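DNA polymerase (Bacillus phage phi29, PDB 2PY5) replicates the viral DNA from a protein primer, coupling processive strand-displacing synthesis with 3'-5' exonuclease proofreading. Local coordinates at residues Gln497-Gln502 with Val528-Met533; Ile524-Lys529 with Lys539-Glu544; Thr534-Lys539 with Arg552-Lys557. The protein carries 2 engineered substitutions. One frame throughout, in Å; residues are numbered along the deposited sequence.

All three contacts lie in the polymerisation region. Contact 1 pairs strand 499-509 with strand 523-530 in the palm sheet whose strand 452-456 ends at the catalytic D456, with D458 in the turn that follows. Contact 2, centred about 10 Å away, packs the loop after helix 535-538 on the same strand 523-530, sharing V528 and K529. Contact 3, centred about 13 Å from contact 1 and about 14 Å from contact 2, opens after contact 1 has closed and sets that helix against strand 551-561; its segments alternate with those of contact 2. The chain thus leaves the palm, with K529 at the primer terminus, through turn 530-533 and enters the thumb, whose long hairpin is 551-573.

Contact 1 (Gln497-Gln502 with Val528-Met533); sequences QKTYIQ and VKCAGM. With nucleotides of chain B.
Y500 and K529 form the hydrogen-bonded pair at the middle of an antiparallel strand pairing in the palm sheet of this B-family polymerase. Y500 N donates to K529 O over 2.7 Å, and K529 N returns a bond to Y500 O over 2.9 Å. The packed parts are the Y500 ring and the opposite face of the sheet. With chi1 of Y500 at 67°, CG sits between the backbone N and the carbonyl carbon and the ring stands beside the K529 side chain, whose CB lies over one face, 3.9 Å from the ring centroid. Y494 stacks on Y500 and H461 meets it edge-to-face, so aromatic neighbours also hold the ring. On the opposite face T499 and C530 are buried side by side, and I501 CG2 lies alongside V528 CG1.

The far end of K529 is the loose, solvent side: NZ has a weak bond to a water, which donates to Q502 OE1. K498, by contrast, turns its chain away to a salt bridge between NZ and catalytic D456. K498 and Y500 probably bind template-primer, and K529 stabilises the primer terminus. The type II turn C530-M533 lies against the bound DNA, where A531 CB touches C5 of DG1 of chain B at 3.5 Å. At the turn's start, A531 N donates to K498 O over 3.0 Å, bent to 136° at the hydrogen.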
loop_
_atom_site.group_PDB
_atom_site.type_symbol
_atom_site.label_atom_id
_atom_site.label_comp_id
_atom_site.label_asym_id
_atom_site.label_seq_id
_atom_site.Cartn_x
_atom_site.Cartn_y
_atom_site.Cartn_z
ATOM N N GLN F 497 8.144 6.342 -15.785
ATOM C CA GLN F 497 6.978 5.915 -15.016
ATOM C C GLN F 497 7.077 6.514 -13.616
ATOM O O GLN F 497 8.159 6.518 -13.007
ATOM C CB GLN F 497 6.895 4.380 -14.915
ATOM C CG GLN F 497 6.542 3.691 -16.217
ATOM C CD GLN F 497 6.946 2.215 -16.273
ATOM O OE1 GLN F 497 6.207 1.377 -16.808
ATOM N NE2 GLN F 497 8.133 1.897 -15.751
ATOM N N LYS F 498 5.960 7.050 -13.128
ATOM C CA LYS F 498 5.864 7.626 -11.788
ATOM C C LYS F 498 6.821 8.780 -11.522
ATOM O O LYS F 498 7.079 9.088 -10.368
ATOM C CB LYS F 498 6.031 6.534 -10.716
ATOM C CG LYS F 498 4.941 5.472 -10.800
ATOM C CD LYS F 498 5.008 4.497 -9.663
ATOM C CE LYS F 498 3.915 3.453 -9.782
ATOM N NZ LYS F 498 2.539 4.021 -9.644
ATOM N N THR F 499 7.317 9.432 -12.577
ATOM C CA THR F 499 8.321 10.481 -12.442
ATOM C C THR F 499 8.011 11.626 -13.415
ATOM O O THR F 499 8.408 11.584 -14.578
ATOM C CB THR F 499 9.740 9.946 -12.706
ATOM O OG1 THR F 499 9.960 8.772 -11.902
ATOM C CG2 THR F 499 10.799 10.980 -12.375
ATOM N N TYR F 500 7.273 12.620 -12.935
ATOM C CA TYR F 500 6.858 13.735 -13.769
ATOM C C TYR F 500 6.568 14.979 -12.929
ATOM O O TYR F 500 6.418 14.904 -11.715
ATOM C CB TYR F 500 5.619 13.359 -14.604
ATOM C CG TYR F 500 4.364 13.129 -13.806
ATOM C CD1 TYR F 500 3.513 14.176 -13.559
ATOM C CD2 TYR F 500 4.031 11.875 -13.305
ATOM C CE1 TYR F 500 2.353 14.007 -12.845
ATOM C CE2 TYR F 500 2.857 11.709 -12.572
ATOM C CZ TYR F 500 2.038 12.791 -12.360
ATOM O OH TYR F 500 0.849 12.706 -11.644
ATOM N N ILE F 501 6.521 16.120 -13.609
ATOM C CA ILE F 501 6.103 17.378 -13.011
ATOM C C ILE F 501 5.036 18.006 -13.892
ATOM O O ILE F 501 4.993 17.768 -15.108
ATOM C CB ILE F 501 7.274 18.379 -12.794
ATOM C CG1 ILE F 501 8.023 18.699 -14.100
ATOM C CG2 ILE F 501 8.254 17.829 -11.763
ATOM C CD1 ILE F 501 9.204 19.641 -13.941
ATOM N N GLN F 502 4.167 18.795 -13.264
ATOM C CA GLN F 502 3.171 19.591 -13.987
ATOM C C GLN F 502 3.011 20.956 -13.363
ATOM O O GLN F 502 3.124 21.104 -12.145
ATOM C CB GLN F 502 1.804 18.905 -13.941
ATOM C CG GLN F 502 1.768 17.510 -14.565
ATOM C CD GLN F 502 0.482 16.781 -14.289
ATOM O OE1 GLN F 502 -0.191 17.038 -13.286
ATOM N NE2 GLN F 502 0.148 15.825 -15.157
ATOM N N VAL F 528 4.962 17.881 -8.216
ATOM C CA VAL F 528 6.065 16.960 -8.446
ATOM C C VAL F 528 5.690 15.529 -8.021
ATOM O O VAL F 528 5.254 15.318 -6.880
ATOM C CB VAL F 528 7.291 17.396 -7.638
ATOM C CG1 VAL F 528 8.503 16.512 -7.991
ATOM C CG2 VAL F 528 7.614 18.874 -7.877
ATOM N N LYS F 529 5.871 14.572 -8.933
ATOM C CA LYS F 529 5.652 13.136 -8.673
ATOM C C LYS F 529 6.888 12.360 -9.097
ATOM O O LYS F 529 7.337 12.440 -10.248
ATOM C CB LYS F 529 4.440 12.627 -9.448
ATOM C CG LYS F 529 3.163 13.312 -9.080
ATOM C CD LYS F 529 2.713 12.952 -7.673
ATOM C CE LYS F 529 1.558 13.817 -7.254
ATOM N NZ LYS F 529 0.390 13.610 -8.140
ATOM N N CYS F 530 7.484 11.641 -8.160
ATOM C CA CYS F 530 8.660 10.820 -8.455
ATOM C C CYS F 530 8.704 9.761 -7.384
ATOM O O CYS F 530 8.847 10.080 -6.204
ATOM C CB CYS F 530 9.967 11.630 -8.468
ATOM S SG CYS F 530 11.508 10.663 -8.915
ATOM N N ALA F 531 8.534 8.511 -7.809
ATOM C CA ALA F 531 8.514 7.368 -6.898
ATOM C C ALA F 531 9.809 7.318 -6.112
ATOM O O ALA F 531 10.896 7.417 -6.683
ATOM C CB ALA F 531 8.314 6.076 -7.678
ATOM N N GLY F 532 9.685 7.199 -4.795
ATOM C CA GLY F 532 10.842 7.097 -3.922
ATOM C C GLY F 532 11.422 8.434 -3.518
ATOM O O GLY F 532 12.252 8.494 -2.612
ATOM N N MET F 533 11.002 9.513 -4.180
ATOM C CA MET F 533 11.491 10.841 -3.840
ATOM C C MET F 533 10.786 11.291 -2.569
ATOM O O MET F 533 9.560 11.230 -2.482
ATOM C CB MET F 533 11.228 11.822 -4.992
ATOM C CG MET F 533 11.917 13.141 -4.845
ATOM S SD MET F 533 11.609 14.258 -6.222
ATOM C CE MET F 533 12.806 13.693 -7.433
ATOM O "O5'" DG B 1 12.497 5.523 -11.900
ATOM C "C5'" DG B 1 13.500 5.615 -10.877
ATOM C "C4'" DG B 1 13.454 4.424 -9.940
ATOM O "O4'" DG B 1 12.136 4.319 -9.355
ATOM C "C3'" DG B 1 13.705 3.068 -10.608
ATOM O "O3'" DG B 1 15.047 2.560 -10.370
ATOM C "C2'" DG B 1 12.581 2.165 -10.083
ATOM C "C1'" DG B 1 11.967 2.982 -8.948
ATOM N N9 DG B 1 10.546 2.778 -8.658
ATOM C C8 DG B 1 9.531 2.440 -9.526
ATOM N N7 DG B 1 8.364 2.343 -8.951
ATOM C C5 DG B 1 8.618 2.637 -7.617
ATOM C C6 DG B 1 7.742 2.689 -6.506
ATOM O O6 DG B 1 6.520 2.479 -6.481
ATOM N N1 DG B 1 8.412 3.028 -5.330
ATOM C C2 DG B 1 9.760 3.285 -5.231
ATOM N N2 DG B 1 10.225 3.597 -4.010
ATOM N N3 DG B 1 10.593 3.239 -6.266
ATOM C C4 DG B 1 9.957 2.911 -7.422
HETATM O O HOH W 1 0.375 16.156 -10.355
#

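Contact 2 (Ile524-Lys529 with Lys539-Glu544); sequences IKFSVK and KEVTFE. With EDO (1,2-ethanediol), chain Y.
The rings of F526 and F543, the latter in one of its two modelled conformers, meet rim to rim, neither lying over the face of the other, with centroids 5.5 Å apart and planes inclined at 52°. In that conformer F543 CE1 sits at the edge of the F526 ring, in its plane. The V541 carbonyl and T542 CA come up obliquely elsewhere on the F526 ring, V541 O standing 3.3 Å from F526 CE2. F526 has CG anti to the backbone N (chi1 176°), which carries its ring out from strand 523-530 to the 539-544 loop. F543 slides past it in the opposite direction and has a cation-pi partner in R491.

Deeper in the contact, V541 CG1 reaches both F526 CZ and V528 CG1, each at 4.1 Å, joining the aromatic pair to the aliphatic packing. V541 itself is buried, with M533, F546 and F550 around it. K525 leaves the strand in another direction and its NZ donates to both oxygens of an ethanediol, probably from the crystallisation liquor, which also bonds E515. The arrangement is apolar packing at the palm-thumb junction of a B-family DNA polymerase, the first thumb loop folding back on strand 523-530 of the palm sheet.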
loop_
_atom_site.group_PDB
_atom_site.type_symbol
_atom_site.label_atom_id
_atom_site.label_comp_id
_atom_site.label_asym_id
_atom_site.label_seq_id
_atom_site.Cartn_x
_atom_site.Cartn_y
_atom_site.Cartn_z
ATOM N N ILE F 524 -0.841 29.038 -10.683
ATOM C CA ILE F 524 -0.316 27.745 -11.085
ATOM C C ILE F 524 0.113 26.968 -9.837
ATOM O O ILE F 524 0.770 27.534 -8.960
ATOM C CB ILE F 524 0.908 27.916 -12.029
ATOM C CG1 ILE F 524 0.472 28.454 -13.398
ATOM C CG2 ILE F 524 1.680 26.598 -12.182
ATOM C CD1 ILE F 524 -0.516 27.557 -14.148
ATOM N N LYS F 525 -0.278 25.703 -9.764
ATOM C CA LYS F 525 0.229 24.783 -8.744
ATOM C C LYS F 525 1.332 23.963 -9.384
ATOM O O LYS F 525 1.085 23.239 -10.350
ATOM C CB LYS F 525 -0.859 23.834 -8.242
ATOM C CG LYS F 525 -0.343 22.764 -7.272
ATOM C CD LYS F 525 -1.473 21.974 -6.631
ATOM C CE LYS F 525 -2.110 21.003 -7.587
ATOM N NZ LYS F 525 -2.748 19.864 -6.839
ATOM N N PHE F 526 2.548 24.084 -8.850
ATOM C CA PHE F 526 3.665 23.266 -9.323
ATOM C C PHE F 526 3.654 21.938 -8.588
ATOM O O PHE F 526 3.858 21.907 -7.372
ATOM C CB PHE F 526 4.997 24.000 -9.118
ATOM C CG PHE F 526 6.198 23.178 -9.483
ATOM C CD1 PHE F 526 6.382 22.742 -10.784
ATOM C CD2 PHE F 526 7.152 22.843 -8.531
ATOM C CE1 PHE F 526 7.495 21.981 -11.132
ATOM C CE2 PHE F 526 8.257 22.083 -8.876
ATOM C CZ PHE F 526 8.423 21.653 -10.174
ATOM N N SER F 527 3.425 20.855 -9.330
ATOM C CA SER F 527 3.257 19.516 -8.776
ATOM C C SER F 527 4.391 18.581 -9.197
ATOM O O SER F 527 4.710 18.464 -10.374
ATOM C CB SER F 527 1.910 18.934 -9.224
ATOM O OG SER F 527 1.713 17.614 -8.745
ATOM N N VAL F 528 4.962 17.881 -8.216
ATOM C CA VAL F 528 6.065 16.960 -8.446
ATOM C C VAL F 528 5.690 15.529 -8.021
ATOM O O VAL F 528 5.254 15.318 -6.880
ATOM C CB VAL F 528 7.291 17.396 -7.638
ATOM C CG1 VAL F 528 8.503 16.512 -7.991
ATOM C CG2 VAL F 528 7.614 18.874 -7.877
ATOM N N LYS F 529 5.871 14.572 -8.933
ATOM C CA LYS F 529 5.652 13.136 -8.673
ATOM C C LYS F 529 6.888 12.360 -9.097
ATOM O O LYS F 529 7.337 12.440 -10.248
ATOM C CB LYS F 529 4.440 12.627 -9.448
ATOM C CG LYS F 529 3.163 13.312 -9.080
ATOM C CD LYS F 529 2.713 12.952 -7.673
ATOM C CE LYS F 529 1.558 13.817 -7.254
ATOM N NZ LYS F 529 0.390 13.610 -8.140
ATOM N N LYS F 539 11.087 19.469 -2.614
ATOM C CA LYS F 539 11.319 20.906 -2.447
ATOM C C LYS F 539 12.444 21.459 -3.341
ATOM O O LYS F 539 12.434 22.633 -3.700
ATOM C CB LYS F 539 11.633 21.234 -0.979
ATOM C CG LYS F 539 11.746 22.726 -0.717
ATOM C CD LYS F 539 11.876 23.089 0.739
ATOM C CE LYS F 539 11.742 24.599 0.896
ATOM N NZ LYS F 539 12.113 25.077 2.253
ATOM N N GLU F 540 13.396 20.605 -3.702
ATOM C CA GLU F 540 14.558 21.017 -4.502
ATOM C C GLU F 540 14.244 21.097 -5.993
ATOM O O GLU F 540 14.982 21.724 -6.762
ATOM C CB GLU F 540 15.715 20.024 -4.307
ATOM C CG GLU F 540 16.058 19.671 -2.851
ATOM C CD GLU F 540 17.089 20.596 -2.233
ATOM O OE1 GLU F 540 17.929 21.145 -2.968
ATOM O OE2 GLU F 540 17.071 20.756 -0.997
ATOM N N VAL F 541 13.147 20.456 -6.410
ATOM C CA VAL F 541 12.835 20.293 -7.821
ATOM C C VAL F 541 12.233 21.568 -8.445
ATOM O O VAL F 541 11.401 22.250 -7.834
ATOM C CB VAL F 541 11.861 19.104 -8.038
ATOM C CG1 VAL F 541 11.427 19.010 -9.485
ATOM C CG2 VAL F 541 12.496 17.779 -7.561
ATOM N N THR F 542 12.669 21.876 -9.663
ATOM C CA THR F 542 12.091 22.932 -10.489
ATOM C C THR F 542 11.982 22.417 -11.916
ATOM O O THR F 542 12.599 21.416 -12.269
ATOM C CB THR F 542 12.997 24.186 -10.511
ATOM O OG1 THR F 542 14.223 23.875 -11.194
ATOM C CG2 THR F 542 13.311 24.644 -9.120
ATOM N N PHE F 543 11.221 23.099 -12.760
ATOM C CA PHE F 543 11.168 22.728 -14.174
ATOM C C PHE F 543 12.552 22.760 -14.810
ATOM O O PHE F 543 12.849 21.950 -15.685
ATOM C CB PHE F 543 10.195 23.610 -14.966
ATOM C CG PHE F 543 8.848 22.982 -15.171
ATOM C CD1 PHE F 543 7.867 23.087 -14.203
ATOM C CD2 PHE F 543 8.570 22.264 -16.329
ATOM C CE1 PHE F 543 6.618 22.491 -14.386
ATOM C CE2 PHE F 543 7.323 21.675 -16.525
ATOM C CZ PHE F 543 6.346 21.790 -15.552
ATOM N N GLU F 544 13.393 23.679 -14.356
ATOM C CA GLU F 544 14.743 23.816 -14.910
ATOM C C GLU F 544 15.654 22.628 -14.572
ATOM O O GLU F 544 16.400 22.161 -15.443
ATOM C CB GLU F 544 15.389 25.126 -14.442
HETATM C C1 EDO Y . -4.798 17.814 -9.033
HETATM O O1 EDO Y . -4.385 19.182 -8.919
HETATM C C2 EDO Y . -3.581 16.894 -9.072
HETATM O O2 EDO Y . -2.713 17.116 -7.948
#

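Contact 3 (Thr534-Lys539 with Arg552-Lys557); sequences TDKIKK and RKMKPK
M554 lies across two residues of helix 535-538, and its side chain can be followed outward from the backbone. CB rests against I537, 3.7 Å from CG1 and 4.0 Å from CD1, the two side chains sliding past each other in opposite directions. With chi1 at -59°, CG points away from the carbonyl carbon and lies beside the backbone N; the chain then runs straight through chi2 to SD. A bend at chi3, 95°, brings the terminal CE onto K536. The M554 chain crosses the extended chain of K536 at about a right angle, and its CE rests on the lysine, with CD and CE of K536 both 3.3 Å from M554 CE, tighter than usual for carbon pairs. The same methyl also touches the carboxylate oxygen OE2 of E540, so the outer end of M554 meets both a lysine chain and an acidic group.

The backbone beside it forms a classic beta bulge: M554 and K555 both face D570 of strand 564-573, the partner of strand 551-561 in the long beta hairpin of the thumb. T534, the N-cap of the short helix, faces the bulge and the residue after it, P556. Its OG1 accepts a weak bond from I537 N, and a water 2.6 Å from T534 OG1 donates to M554 O, also at 2.6 Å, bridging the helix start to the strand. The other branch of T534, CG2, packs against P556 CD at 4.0 Å and meets K555 CG obliquely. P556 itself packs on a thymine base of the bound DNA. At the opposite end of the contact I537 CG2 approaches R552 CG, while the R552 guanidinium turns away to a salt bridge between NE and E540 OE1.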
loop_
_atom_site.group_PDB
_atom_site.type_symbol
_atom_site.label_atom_id
_atom_site.label_comp_id
_atom_site.label_asym_id
_atom_site.label_seq_id
_atom_site.Cartn_x
_atom_site.Cartn_y
_atom_site.Cartn_z
ATOM N N THR F 534 11.558 11.714 -1.574
ATOM C CA THR F 534 10.981 12.202 -0.321
ATOM C C THR F 534 10.482 13.622 -0.528
ATOM O O THR F 534 10.815 14.254 -1.524
ATOM C CB THR F 534 12.006 12.235 0.812
ATOM O OG1 THR F 534 12.984 13.238 0.524
ATOM C CG2 THR F 534 12.687 10.871 0.976
ATOM N N ASP F 535 9.700 14.129 0.422
ATOM C CA ASP F 535 9.183 15.499 0.337
ATOM C C ASP F 535 10.296 16.547 0.384
ATOM O O ASP F 535 10.226 17.549 -0.318
ATOM C CB ASP F 535 8.155 15.779 1.445
ATOM C CG ASP F 535 6.847 15.038 1.235
ATOM O OD1 ASP F 535 6.461 14.797 0.068
ATOM O OD2 ASP F 535 6.193 14.702 2.247
ATOM N N LYS F 536 11.325 16.317 1.204
ATOM C CA LYS F 536 12.442 17.258 1.275
ATOM C C LYS F 536 13.151 17.383 -0.080
ATOM O O LYS F 536 13.579 18.470 -0.460
ATOM C CB LYS F 536 13.462 16.845 2.351
ATOM C CG LYS F 536 14.483 17.944 2.647
ATOM C CD LYS F 536 15.527 17.555 3.681
ATOM C CE LYS F 536 16.337 18.789 4.099
ATOM N NZ LYS F 536 17.660 18.453 4.703
ATOM N N ILE F 537 13.292 16.265 -0.786
ATOM C CA ILE F 537 13.917 16.273 -2.109
ATOM C C ILE F 537 12.988 16.961 -3.126
ATOM O O ILE F 537 13.448 17.728 -3.959
ATOM C CB ILE F 537 14.281 14.851 -2.588
ATOM C CG1 ILE F 537 15.356 14.244 -1.673
ATOM C CG2 ILE F 537 14.795 14.886 -4.026
ATOM C CD1 ILE F 537 15.683 12.798 -1.965
ATOM N N LYS F 538 11.687 16.710 -3.012
ATOM C CA LYS F 538 10.687 17.389 -3.858
ATOM C C LYS F 538 10.762 18.932 -3.790
ATOM O O LYS F 538 10.547 19.622 -4.797
ATOM C CB LYS F 538 9.276 16.897 -3.509
ATOM C CG LYS F 538 8.974 15.497 -4.030
ATOM C CD LYS F 538 7.521 15.079 -3.779
ATOM C CE LYS F 538 7.160 13.849 -4.614
ATOM N NZ LYS F 538 5.782 13.347 -4.363
ATOM N N LYS F 539 11.087 19.469 -2.614
ATOM C CA LYS F 539 11.319 20.906 -2.447
ATOM C C LYS F 539 12.444 21.459 -3.341
ATOM O O LYS F 539 12.434 22.633 -3.700
ATOM C CB LYS F 539 11.633 21.234 -0.979
ATOM C CG LYS F 539 11.746 22.726 -0.717
ATOM C CD LYS F 539 11.876 23.089 0.739
ATOM C CE LYS F 539 11.742 24.599 0.896
ATOM N NZ LYS F 539 12.113 25.077 2.253
ATOM N N ARG F 552 20.252 14.033 -5.195
ATOM C CA ARG F 552 20.399 14.652 -3.879
ATOM C C ARG F 552 20.734 13.569 -2.857
ATOM O O ARG F 552 20.140 12.490 -2.872
ATOM C CB ARG F 552 19.113 15.377 -3.457
ATOM C CG ARG F 552 18.729 16.584 -4.309
ATOM C CD ARG F 552 19.721 17.734 -4.160
ATOM N NE ARG F 552 19.261 18.943 -4.841
ATOM C CZ ARG F 552 19.387 19.187 -6.143
ATOM N NH1 ARG F 552 19.959 18.302 -6.948
ATOM N NH2 ARG F 552 18.929 20.324 -6.651
ATOM N N LYS F 553 21.681 13.852 -1.969
ATOM C CA LYS F 553 22.052 12.895 -0.927
ATOM C C LYS F 553 21.213 13.147 0.317
ATOM O O LYS F 553 21.713 13.570 1.362
ATOM C CB LYS F 553 23.542 12.984 -0.614
ATOM C CG LYS F 553 24.039 11.821 0.193
ATOM C CD LYS F 553 25.534 11.915 0.423
ATOM C CE LYS F 553 26.012 10.829 1.359
ATOM N NZ LYS F 553 25.401 9.508 1.032
ATOM N N MET F 554 19.921 12.873 0.178
ATOM C CA MET F 554 18.927 13.283 1.152
ATOM C C MET F 554 17.878 12.216 1.431
ATOM O O MET F 554 16.901 12.505 2.120
ATOM C CB MET F 554 18.208 14.535 0.652
ATOM C CG MET F 554 19.102 15.721 0.396
ATOM S SD MET F 554 18.146 17.128 -0.193
ATOM C CE MET F 554 17.862 18.005 1.335
ATOM N N LYS F 555 18.066 10.999 0.917
ATOM C CA LYS F 555 17.064 9.948 1.094
ATOM C C LYS F 555 17.450 9.037 2.242
ATOM O O LYS F 555 18.440 8.321 2.151
ATOM C CB LYS F 555 16.869 9.114 -0.172
ATOM C CG LYS F 555 15.653 8.174 -0.091
ATOM C CD LYS F 555 15.592 7.259 -1.282
ATOM C CE LYS F 555 14.355 6.364 -1.253
ATOM N NZ LYS F 555 14.091 5.774 -2.596
ATOM N N PRO F 556 16.662 9.061 3.324
ATOM C CA PRO F 556 16.942 8.152 4.436
ATOM C C PRO F 556 16.828 6.683 4.019
ATOM O O PRO F 556 15.826 6.288 3.390
ATOM C CB PRO F 556 15.855 8.504 5.459
ATOM C CG PRO F 556 15.340 9.818 5.068
ATOM C CD PRO F 556 15.513 9.934 3.602
ATOM N N LYS F 557 17.857 5.905 4.353
ATOM C CA LYS F 557 17.878 4.459 4.156
ATOM C C LYS F 557 18.175 3.787 5.497
ATOM O O LYS F 557 19.129 4.148 6.163
ATOM C CB LYS F 557 18.962 4.077 3.155
HETATM O O HOH W 2 14.570 13.584 2.498
#